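Local atomic coordinates of diguanylate cyclase DosC (Escherichia coli, PDB entry 4ZVA), a protein that makes the second messenger cyclic di-GMP as a diguanylate cyclase, probably under control of oxygen sensed at the haem of its globin domain. Residues Thr8-Gln13 against Ile136-Ile141; Pro17-Ala22 against Tyr132-Asn137. All coordinates share one frame; numbering follows the deposited sequence.

Contact 1 (Thr8-Gln13 against Ile136-Ile141); sequences TGLVEQ and INSIDI
L10 and S138 mark the nearest backbone approach, 7.6 Å between their CA atoms, where two helices run almost antiparallel, their short axes 10.6 Å apart and their N-to-C directions at 169°. In this sensor globin of the protoglobin family, the contact lays the N-terminal helix 2-13 along the long helix 125-147, the last one modelled in this globin domain, and it illustrates how a single leucine can bridge two helices. L10 has CG anti to the backbone N (chi1 176°), which carries both methyls across to the partner helix. There the fork divides its work. CD1 packs against the N137 side chain, 3.7 Å from its CB, and also lies near the amide nitrogen ND2. CD2 drops onto the backbone between N137 and S138, with the carbonyl C of N137 at 3.7 Å. One turn further on, I141 adds a looser apolar touch, its CG2 4.4 Å from L10 CD2; the I141 side chain also touches M3, E6 and W7 of helix 2-13. An alanine in place of L10 would take away both methyls and is likely to leave a gap over the N137–S138 backbone, with N137 CB losing its apolar neighbour. Buried S138 spends its hydroxyl within its own helix, in a hydrogen bond to the carbonyl O of F134, and S138 OG meets L10 CD2 at 3.6 Å purely by packing.

Contact 2 (Pro17-Ala22 against Tyr132-Asn137); sequences PIRAKA and YHFSIN
R19 and A22, one turn apart on helix 16-43, both pack on the ring of F134 from the same side of its plane, in a steep crossing of two helices. The short axes come within 9.4 Å at a signed angle of -69°, close enough for A22 and S135 to bring their CA atoms to 6.7 Å. This is helix-on-helix packing of the all-alpha globin fold in its protoglobin form. The tight part centres on F134, whose ring is sent toward helix 16-43. Over one face lies the aliphatic stem of R19: CG stands 3.8 Å from the ring centroid, 18° off the normal, a CH-pi contact, and CD follows above the CE1–CZ rim. The methyl of A22 comes in obliquely from the same side of the ring, near the opposite rim from R19 CD, with CB 3.8 Å from F134 CD2.

The looser parts are polar. Beyond CD the R19 chain bends at chi3 (-70°), and its guanidinium, which does not stack on the ring, turns to other partners: NE bonds to the carbonyl O of A14, and NH1 makes a weak bond to Q75. On the A22 side the side chains only graze each other, A22 CB lying 4.1 Å from S135 OG, and a water links A22 O to that hydroxyl. S135 OG is also hydrogen-bonded to the carbonyl O of V131, one turn back in its own helix. The water donates to both helices, reaching A22 O at 3.0 Å and S135 OG at 2.9 Å.

Overall arrangement
From the N terminus, helix 2-13 supplies contact 1 and, after a short break, helix 16-43 supplies contact 2. The chain then runs through the intervening helices before helix 125-147 returns to meet both. Each contact thus closes a long loop; the one closed by contact 2, from 17-22 to 132-137, lies within the longer one closed by contact 1. Their centres are 9 Å apart. The first two helices therefore dock at neighbouring levels of one long helix, nearly antiparallel at contact 1 and steeply crossed at contact 2. That same helix also packs on helix 100-119 and, through I136 and N137, reaches Y132 of the second subunit.

Contact 1 (Thr8-Gln13 against Ile136-Ile141)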
ATOM      1  N   THR A   8       3.812  15.628   6.080  1.00 42.51           N
ATOM      2  CA  THR A   8       4.955  16.464   6.433  1.00 42.88           C
ATOM      3  C   THR A   8       5.994  15.675   7.217  1.00 48.33           C
ATOM      4  O   THR A   8       7.190  15.751   6.932  1.00 46.26           O
ATOM      5  CB  THR A   8       4.524  17.686   7.269  1.00 48.27           C
ATOM      6  OG1 THR A   8       3.704  18.546   6.471  1.00 47.83           O
ATOM      7  CG2 THR A   8       5.736  18.459   7.760  1.00 44.82           C
ATOM      8  N   GLY A   9       5.529  14.929   8.214  1.00 45.56           N
ATOM      9  CA  GLY A   9       6.400  14.092   9.017  1.00 43.25           C
ATOM     10  C   GLY A   9       7.153  13.078   8.178  1.00 38.24           C
ATOM     11  O   GLY A   9       8.347  12.870   8.374  1.00 46.76           O
ATOM     12  N   LEU A  10       6.453  12.452   7.236  1.00 38.47           N
ATOM     13  CA  LEU A  10       7.061  11.460   6.354  1.00 46.41           C
ATOM     14  C   LEU A  10       8.231  12.041   5.563  1.00 42.02           C
ATOM     15  O   LEU A  10       9.293  11.425   5.465  1.00 43.34           O
ATOM     16  CB  LEU A  10       6.018  10.889   5.393  1.00 43.56           C
ATOM     17  CG  LEU A  10       6.556   9.908   4.351  1.00 45.39           C
ATOM     18  CD1 LEU A  10       7.118   8.665   5.023  1.00 50.40           C
ATOM     19  CD2 LEU A  10       5.469   9.542   3.355  1.00 48.42           C
ATOM     20  N   VAL A  11       8.037  13.236   5.017  1.00 43.21           N
ATOM     21  CA  VAL A  11       9.085  13.912   4.261  1.00 39.70           C
ATOM     22  C   VAL A  11      10.225  14.320   5.187  1.00 47.79           C
ATOM     23  O   VAL A  11      11.400  14.153   4.859  1.00 48.62           O
ATOM     24  CB  VAL A  11       8.540  15.156   3.529  1.00 41.79           C
ATOM     25  CG1 VAL A  11       9.666  15.917   2.837  1.00 40.73           C
ATOM     26  CG2 VAL A  11       7.459  14.758   2.531  1.00 39.51           C
ATOM     27  N   GLU A  12       9.861  14.845   6.352  1.00 43.57           N
ATOM     28  CA  GLU A  12      10.828  15.303   7.343  1.00 46.05           C
ATOM     29  C   GLU A  12      11.692  14.174   7.901  1.00 45.08           C
ATOM     30  O   GLU A  12      12.859  14.385   8.229  1.00 48.14           O
ATOM     31  CB  GLU A  12      10.098  16.009   8.487  1.00 49.35           C
ATOM     32  CG  GLU A  12       9.761  17.460   8.201  1.00 46.81           C
ATOM     33  CD  GLU A  12       9.028  18.121   9.350  1.00 56.40           C
ATOM     34  OE1 GLU A  12       8.931  17.501  10.429  1.00 65.55           O
ATOM     35  OE2 GLU A  12       8.544  19.260   9.172  1.00 64.57           O
ATOM     36  N   GLN A  13      11.117  12.981   8.018  1.00 43.71           N
ATOM     37  CA  GLN A  13      11.830  11.848   8.603  1.00 51.63           C
ATOM     38  C   GLN A  13      12.821  11.219   7.622  1.00 55.25           C
ATOM     39  O   GLN A  13      13.832  10.650   8.033  1.00 54.68           O
ATOM     40  CB  GLN A  13      10.841  10.787   9.098  1.00 56.40           C
ATOM     41  CG  GLN A  13      10.062  11.165  10.363  1.00 66.72           C
ATOM     42  CD  GLN A  13      10.919  11.199  11.620  1.00 77.34           C
ATOM     43  OE1 GLN A  13      12.118  10.917  11.584  1.00 81.80           O
ATOM     44  NE2 GLN A  13      10.299  11.543  12.744  1.00 83.45           N
ATOM     45  N   ILE A 136       6.720   3.916  -1.076  1.00 34.80           N
ATOM     46  CA  ILE A 136       5.512   3.192  -0.688  1.00 38.35           C
ATOM     47  C   ILE A 136       4.661   4.036   0.259  1.00 29.97           C
ATOM     48  O   ILE A 136       3.457   4.188   0.054  1.00 39.46           O
ATOM     49  CB  ILE A 136       5.838   1.843  -0.016  1.00 34.25           C
ATOM     50  CG1 ILE A 136       6.422   0.866  -1.037  1.00 30.20           C
ATOM     51  CG2 ILE A 136       4.586   1.239   0.603  1.00 38.29           C
ATOM     52  CD1 ILE A 136       5.494   0.567  -2.202  1.00 35.30           C
ATOM     53  N   ASN A 137       5.292   4.592   1.287  1.00 33.34           N
ATOM     54  CA  ASN A 137       4.581   5.415   2.257  1.00 36.02           C
ATOM     55  C   ASN A 137       3.995   6.673   1.619  1.00 41.18           C
ATOM     56  O   ASN A 137       2.903   7.107   1.981  1.00 32.91           O
ATOM     57  CB  ASN A 137       5.508   5.787   3.415  1.00 36.23           C
ATOM     58  CG  ASN A 137       5.660   4.663   4.423  1.00 39.97           C
ATOM     59  OD1 ASN A 137       5.289   3.520   4.155  1.00 42.72           O
ATOM     60  ND2 ASN A 137       6.222   4.980   5.581  1.00 38.67           N
ATOM     61  N   SER A 138       4.721   7.251   0.666  1.00 34.08           N
ATOM     62  CA  SER A 138       4.243   8.428  -0.054  1.00 32.15           C
ATOM     63  C   SER A 138       3.031   8.111  -0.921  1.00 33.35           C
ATOM     64  O   SER A 138       2.065   8.870  -0.954  1.00 37.43           O
ATOM     65  CB  SER A 138       5.358   9.016  -0.927  1.00 32.80           C
ATOM     66  OG  SER A 138       6.403   9.536  -0.124  1.00 35.77           O
ATOM     67  N   ILE A 139       3.088   6.995  -1.636  1.00 31.79           N
ATOM     68  CA  ILE A 139       1.989   6.603  -2.505  1.00 28.71           C
ATOM     69  C   ILE A 139       0.757   6.254  -1.669  1.00 38.30           C
ATOM     70  O   ILE A 139      -0.367   6.627  -2.017  1.00 33.05           O
ATOM     71  CB  ILE A 139       2.379   5.417  -3.406  1.00 29.82           C
ATOM     72  CG1 ILE A 139       3.451   5.854  -4.409  1.00 38.93           C
ATOM     73  CG2 ILE A 139       1.167   4.879  -4.157  1.00 31.40           C
ATOM     74  CD1 ILE A 139       3.915   4.756  -5.328  1.00 31.47           C
ATOM     75  N   ASP A 140       0.977   5.558  -0.557  1.00 30.19           N
ATOM     76  CA  ASP A 140      -0.118   5.167   0.330  1.00 34.76           C
ATOM     77  C   ASP A 140      -0.800   6.354   1.007  1.00 34.32           C
ATOM     78  O   ASP A 140      -2.027   6.388   1.107  1.00 39.77           O
ATOM     79  CB  ASP A 140       0.385   4.195   1.398  1.00 28.37           C
ATOM     80  CG  ASP A 140       0.446   2.763   0.904  1.00 27.96           C
ATOM     81  OD1 ASP A 140      -0.132   2.476  -0.165  1.00 32.32           O
ATOM     82  OD2 ASP A 140       1.062   1.919   1.593  1.00 37.65           O
ATOM     83  N   ILE A 141      -0.014   7.321   1.477  1.00 35.00           N
ATOM     84  CA  ILE A 141      -0.582   8.503   2.117  1.00 41.82           C
ATOM     85  C   ILE A 141      -1.397   9.306   1.100  1.00 41.42           C
ATOM     86  O   ILE A 141      -2.440   9.867   1.433  1.00 45.35           O
ATOM     87  CB  ILE A 141       0.507   9.399   2.784  1.00 46.58           C
ATOM     88  CG1 ILE A 141      -0.135  10.477   3.656  1.00 49.32           C
ATOM     89  CG2 ILE A 141       1.421  10.049   1.766  1.00 45.70           C
ATOM     90  CD1 ILE A 141      -0.714   9.946   4.931  1.00 54.55           C
TER

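Contact 2 (Pro17-Ala22 against Tyr132-Asn137)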
ATOM      1  N   PRO A  17      19.321  12.614   1.002  1.00 34.75           N
ATOM      2  CA  PRO A  17      19.808  11.790  -0.114  1.00 34.85           C
ATOM      3  C   PRO A  17      18.823  10.708  -0.546  1.00 38.16           C
ATOM      4  O   PRO A  17      18.819  10.315  -1.714  1.00 34.14           O
ATOM      5  CB  PRO A  17      21.084  11.154   0.448  1.00 36.79           C
ATOM      6  CG  PRO A  17      21.509  12.056   1.543  1.00 37.82           C
ATOM      7  CD  PRO A  17      20.235  12.540   2.157  1.00 35.91           C
ATOM      8  N   ILE A  18      18.001  10.238   0.388  1.00 33.84           N
ATOM      9  CA  ILE A  18      17.028   9.192   0.096  1.00 31.76           C
ATOM     10  C   ILE A  18      15.857   9.739  -0.699  1.00 25.43           C
ATOM     11  O   ILE A  18      15.435   9.138  -1.689  1.00 30.75           O
ATOM     12  CB  ILE A  18      16.503   8.532   1.385  1.00 33.92           C
ATOM     13  CG1 ILE A  18      17.651   7.834   2.114  1.00 33.32           C
ATOM     14  CG2 ILE A  18      15.406   7.535   1.064  1.00 29.58           C
ATOM     15  CD1 ILE A  18      18.441   6.891   1.231  1.00 33.50           C
ATOM     16  N   ARG A  19      15.324  10.873  -0.261  1.00 27.23           N
ATOM     17  CA  ARG A  19      14.256  11.529  -1.003  1.00 30.51           C
ATOM     18  C   ARG A  19      14.749  11.979  -2.383  1.00 26.75           C
ATOM     19  O   ARG A  19      13.986  12.012  -3.344  1.00 27.22           O
ATOM     20  CB  ARG A  19      13.706  12.723  -0.222  1.00 35.41           C
ATOM     21  CG  ARG A  19      12.915  12.325   1.019  1.00 34.74           C
ATOM     22  CD  ARG A  19      12.273  13.524   1.696  1.00 40.50           C
ATOM     23  NE  ARG A  19      13.253  14.399   2.332  1.00 44.60           N
ATOM     24  CZ  ARG A  19      13.637  15.568   1.832  1.00 42.10           C
ATOM     25  NH1 ARG A  19      13.120  16.004   0.694  1.00 40.51           N
ATOM     26  NH2 ARG A  19      14.533  16.304   2.476  1.00 42.59           N
ATOM     27  N   ALA A  20      16.030  12.312  -2.469  1.00 30.41           N
ATOM     28  CA  ALA A  20      16.613  12.773  -3.728  1.00 29.17           C
ATOM     29  C   ALA A  20      16.625  11.658  -4.763  1.00 30.70           C
ATOM     30  O   ALA A  20      16.323  11.884  -5.934  1.00 30.53           O
ATOM     31  CB  ALA A  20      18.014  13.293  -3.501  1.00 27.24           C
ATOM     32  N   LYS A  21      16.957  10.450  -4.319  1.00 28.07           N
ATOM     33  CA  LYS A  21      17.011   9.307  -5.216  1.00 30.68           C
ATOM     34  C   LYS A  21      15.608   8.842  -5.572  1.00 30.03           C
ATOM     35  O   LYS A  21      15.373   8.342  -6.672  1.00 31.53           O
ATOM     36  CB  LYS A  21      17.813   8.168  -4.585  1.00 31.18           C
ATOM     37  CG  LYS A  21      19.295   8.475  -4.448  1.00 30.47           C
ATOM     38  CD  LYS A  21      20.065   7.297  -3.877  1.00 31.06           C
ATOM     39  CE  LYS A  21      21.549   7.607  -3.796  1.00 38.51           C
ATOM     40  NZ  LYS A  21      21.824   8.747  -2.880  1.00 36.67           N
ATOM     41  N   ALA A  22      14.672   9.027  -4.644  1.00 31.11           N
ATOM     42  CA  ALA A  22      13.266   8.752  -4.911  1.00 28.94           C
ATOM     43  C   ALA A  22      12.740   9.676  -6.008  1.00 27.28           C
ATOM     44  O   ALA A  22      12.003   9.249  -6.899  1.00 30.14           O
ATOM     45  CB  ALA A  22      12.439   8.902  -3.639  1.00 29.01           C
ATOM     46  N   TYR A 132      12.553   2.798  -1.599  1.00 25.70           N
ATOM     47  CA  TYR A 132      11.327   2.039  -1.796  1.00 27.47           C
ATOM     48  C   TYR A 132      10.343   2.295  -0.651  1.00 27.95           C
ATOM     49  O   TYR A 132       9.144   2.438  -0.878  1.00 30.66           O
ATOM     50  CB  TYR A 132      11.651   0.550  -1.915  1.00 30.81           C
ATOM     51  CG  TYR A 132      10.455  -0.359  -2.061  1.00 32.50           C
ATOM     52  CD1 TYR A 132       9.621  -0.274  -3.165  1.00 29.06           C
ATOM     53  CD2 TYR A 132      10.178  -1.325  -1.103  1.00 29.73           C
ATOM     54  CE1 TYR A 132       8.530  -1.117  -3.305  1.00 31.86           C
ATOM     55  CE2 TYR A 132       9.097  -2.171  -1.232  1.00 30.61           C
ATOM     56  CZ  TYR A 132       8.276  -2.064  -2.332  1.00 34.42           C
ATOM     57  OH  TYR A 132       7.197  -2.910  -2.454  1.00 35.77           O
ATOM     58  N   HIS A 133      10.861   2.368   0.571  1.00 30.26           N
ATOM     59  CA  HIS A 133      10.030   2.652   1.742  1.00 35.45           C
ATOM     60  C   HIS A 133       9.368   4.024   1.659  1.00 35.89           C
ATOM     61  O   HIS A 133       8.152   4.142   1.813  1.00 33.05           O
ATOM     62  CB  HIS A 133      10.862   2.561   3.021  1.00 33.57           C
ATOM     63  CG  HIS A 133      10.154   3.071   4.240  1.00 35.24           C
ATOM     64  ND1 HIS A 133      10.573   4.186   4.931  1.00 36.46           N
ATOM     65  CD2 HIS A 133       9.048   2.623   4.880  1.00 33.68           C
ATOM     66  CE1 HIS A 133       9.760   4.400   5.952  1.00 41.84           C
ATOM     67  NE2 HIS A 133       8.827   3.466   5.943  1.00 36.45           N
ATOM     68  N   PHE A 134      10.172   5.054   1.415  1.00 36.77           N
ATOM     69  CA  PHE A 134       9.652   6.409   1.256  1.00 32.15           C
ATOM     70  C   PHE A 134       8.600   6.465   0.156  1.00 33.76           C
ATOM     71  O   PHE A 134       7.563   7.111   0.308  1.00 33.28           O
ATOM     72  CB  PHE A 134      10.783   7.395   0.948  1.00 33.26           C
ATOM     73  CG  PHE A 134      10.308   8.795   0.683  1.00 37.82           C
ATOM     74  CD1 PHE A 134       9.985   9.640   1.733  1.00 35.19           C
ATOM     75  CD2 PHE A 134      10.185   9.270  -0.613  1.00 35.14           C
ATOM     76  CE1 PHE A 134       9.545  10.928   1.496  1.00 36.68           C
ATOM     77  CE2 PHE A 134       9.745  10.558  -0.857  1.00 37.70           C
ATOM     78  CZ  PHE A 134       9.425  11.389   0.200  1.00 35.68           C
ATOM     79  N   SER A 135       8.872   5.772  -0.945  1.00 31.44           N
ATOM     80  CA  SER A 135       7.968   5.747  -2.088  1.00 33.18           C
ATOM     81  C   SER A 135       6.647   5.063  -1.744  1.00 36.88           C
ATOM     82  O   SER A 135       5.582   5.562  -2.092  1.00 32.90           O
ATOM     83  CB  SER A 135       8.625   5.041  -3.275  1.00 32.63           C
ATOM     84  OG  SER A 135       9.788   5.736  -3.703  1.00 33.53           O
ATOM     85  N   ILE A 136       6.720   3.916  -1.076  1.00 34.80           N
ATOM     86  CA  ILE A 136       5.512   3.192  -0.688  1.00 38.35           C
ATOM     87  C   ILE A 136       4.661   4.036   0.259  1.00 29.97           C
ATOM     88  O   ILE A 136       3.457   4.188   0.054  1.00 39.46           O
ATOM     89  CB  ILE A 136       5.838   1.843  -0.016  1.00 34.25           C
ATOM     90  CG1 ILE A 136       6.422   0.866  -1.037  1.00 30.20           C
ATOM     91  CG2 ILE A 136       4.586   1.239   0.603  1.00 38.29           C
ATOM     92  CD1 ILE A 136       5.494   0.567  -2.202  1.00 35.30           C
ATOM     93  N   ASN A 137       5.292   4.592   1.287  1.00 33.34           N
ATOM     94  CA  ASN A 137       4.581   5.415   2.257  1.00 36.02           C
ATOM     95  C   ASN A 137       3.995   6.673   1.619  1.00 41.18           C
ATOM     96  O   ASN A 137       2.903   7.107   1.981  1.00 32.91           O
ATOM     97  CB  ASN A 137       5.508   5.787   3.415  1.00 36.23           C
ATOM     98  CG  ASN A 137       5.660   4.663   4.423  1.00 39.97           C
ATOM     99  OD1 ASN A 137       5.289   3.520   4.155  1.00 42.72           O
ATOM    100  ND2 ASN A 137       6.222   4.980   5.581  1.00 38.67           N
TER
HETATM  101  O   HOH W   1      10.909   6.486  -6.245  1.00 35.07           O